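Endolysin (Escherichia coli O157 typing phage 15, PDB 7M5I) probably hydrolyses the beta-1,4 linkages of the host cell-wall peptidoglycan as a family 24 lysozyme, helping to lyse the bacterium and release new virions. Local coordinates at residues A73-A78 / A90-T95. Residues are numbered along the deposited sequence; the frame is centred on the assembly and turned at random.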
loop_
_atom_site.group_PDB
_atom_site.type_symbol
_atom_site.label_atom_id
_atom_site.label_comp_id
_atom_site.label_asym_id
_atom_site.label_seq_id
_atom_site.Cartn_x
_atom_site.Cartn_y
_atom_site.Cartn_z
ATOM N N ALA A 73 -4.914 -7.349 7.495
ATOM C CA ALA A 73 -6.029 -8.270 7.815
ATOM C C ALA A 73 -6.714 -8.668 6.502
ATOM O O ALA A 73 -6.991 -9.863 6.289
ATOM C CB ALA A 73 -6.999 -7.666 8.815
ATOM N N ALA A 74 -7.015 -7.696 5.657
ATOM C CA ALA A 74 -7.773 -7.932 4.415
ATOM C C ALA A 74 -6.955 -8.825 3.473
ATOM O O ALA A 74 -7.555 -9.675 2.758
ATOM C CB ALA A 74 -8.137 -6.614 3.747
ATOM N N VAL A 75 -5.660 -8.597 3.361
ATOM C CA VAL A 75 -4.850 -9.437 2.432
ATOM C C VAL A 75 -4.830 -10.886 2.979
ATOM O O VAL A 75 -4.988 -11.829 2.178
ATOM C CB VAL A 75 -3.462 -8.831 2.179
ATOM C CG1 VAL A 75 -2.580 -9.764 1.365
ATOM C CG2 VAL A 75 -3.610 -7.501 1.459
ATOM N N ASN A 76 -4.639 -11.061 4.288
ATOM C CA ASN A 76 -4.710 -12.384 4.950
ATOM C C ASN A 76 -5.999 -13.083 4.513
ATOM O O ASN A 76 -5.954 -14.269 4.152
ATOM C CB ASN A 76 -4.563 -12.265 6.471
ATOM C CG ASN A 76 -3.108 -12.278 6.914
ATOM O OD1 ASN A 76 -2.333 -13.101 6.434
ATOM N ND2 ASN A 76 -2.716 -11.405 7.825
ATOM N N LYS A 77 -7.139 -12.403 4.580
ATOM C CA LYS A 77 -8.457 -13.019 4.295
ATOM C C LYS A 77 -8.622 -13.295 2.797
ATOM O O LYS A 77 -9.229 -14.313 2.469
ATOM C CB LYS A 77 -9.561 -12.121 4.849
ATOM C CG LYS A 77 -9.675 -12.140 6.369
ATOM C CD LYS A 77 -10.010 -10.771 6.981
ATOM C CE LYS A 77 -10.202 -10.767 8.483
ATOM N NZ LYS A 77 -11.445 -11.495 8.847
ATOM N N ALA A 78 -8.032 -12.499 1.911
ATOM C CA ALA A 78 -8.167 -12.651 0.441
ATOM C C ALA A 78 -7.261 -13.769 -0.112
ATOM O O ALA A 78 -7.606 -14.362 -1.112
ATOM C CB ALA A 78 -7.892 -11.374 -0.239
ATOM N N ALA A 90 4.284 -7.182 -0.840
ATOM C CA ALA A 90 3.882 -6.500 -2.078
ATOM C C ALA A 90 2.369 -6.341 -2.145
ATOM O O ALA A 90 1.861 -5.244 -2.499
ATOM C CB ALA A 90 4.410 -7.194 -3.290
ATOM N N LEU A 91 1.616 -7.399 -1.852
ATOM C CA LEU A 91 0.134 -7.340 -1.910
ATOM C C LEU A 91 -0.380 -6.350 -0.859
ATOM O O LEU A 91 -1.276 -5.590 -1.195
ATOM C CB LEU A 91 -0.437 -8.739 -1.653
ATOM C CG LEU A 91 -0.119 -9.751 -2.757
ATOM C CD1 LEU A 91 -0.514 -11.148 -2.275
ATOM C CD2 LEU A 91 -0.822 -9.437 -4.062
ATOM N N VAL A 92 0.235 -6.287 0.306
ATOM C CA VAL A 92 -0.219 -5.310 1.355
ATOM C C VAL A 92 0.115 -3.894 0.890
ATOM O O VAL A 92 -0.782 -3.052 0.907
ATOM C CB VAL A 92 0.400 -5.609 2.730
ATOM C CG1 VAL A 92 0.127 -4.488 3.740
ATOM C CG2 VAL A 92 -0.168 -6.912 3.280
ATOM N N SER A 93 1.344 -3.661 0.406
ATOM C CA SER A 93 1.719 -2.320 -0.151
ATOM C C SER A 93 0.691 -1.858 -1.205
ATOM O O SER A 93 0.191 -0.703 -1.139
ATOM C CB SER A 93 3.099 -2.316 -0.676
ATOM O OG SER A 93 3.438 -1.017 -1.148
ATOM N N GLU A 94 0.358 -2.679 -2.172
ATOM C CA GLU A 94 -0.554 -2.285 -3.262
ATOM C C GLU A 94 -1.968 -2.079 -2.707
ATOM O O GLU A 94 -2.637 -1.050 -3.105
ATOM C CB GLU A 94 -0.543 -3.280 -4.414
ATOM C CG GLU A 94 -1.478 -2.867 -5.529
ATOM C CD GLU A 94 -1.150 -3.285 -6.929
ATOM O OE1 GLU A 94 -1.944 -2.982 -7.866
ATOM O OE2 GLU A 94 -0.068 -3.853 -7.123
ATOM N N THR A 95 -2.427 -2.976 -1.825
ATOM C CA THR A 95 -3.791 -2.866 -1.264
ATOM C C THR A 95 -3.895 -1.573 -0.430
ATOM O O THR A 95 -4.956 -0.938 -0.460
ATOM C CB THR A 95 -4.135 -4.099 -0.404
ATOM O OG1 THR A 95 -3.968 -5.243 -1.227
ATOM C CG2 THR A 95 -5.544 -4.055 0.125
#
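Val75 projects from the C-terminal part of the long helix 57-78 into the helical lobe of this phage-lysozyme fold, where Leu91, Val92 and Thr95 of helix 85-98 receive it. The N-to-C directions of the short helical segments make 122°, nearer perpendicular than antiparallel, with axes 9.7 Å apart at closest approach. Val75 lies against one face of helix 85-98, touching residues spaced i, i+1 and i+4, and all four residues are buried. CG1 of Val75, set anti to its own nitrogen (chi1 173°), is nearest to Leu91, 3.8 Å from its CB, the two side chains meeting nearly at right angles. CG2 of Val75 is nearest to Thr95, 3.5 Å from its OG1. CG2 of Val92 lies close to both methyls and to CB of Val75, with the shortest of these approaches, 3.9 Å, to CG2 of Val75. No hydrogen bond spans the two segments, so van der Waals packing carries the contact. Ile100 and Met103 of helix 100-104 border it beside Ala74, Met103 also touching Thr95, while Leu9 packs on Val92, whose side chain is about 10 Å from that of the predicted catalytic residue Glu21. The hydroxyl that touches the valine methyl directs its proton back into its own helix: OG1 of Thr95 donates to Leu91 O at 2.7 Å. It arrives from above the carbonyl plane, 36° out of it, whereas Thr95 N bonds to the same oxygen from the opposite face, 2.9 Å from Leu91 O.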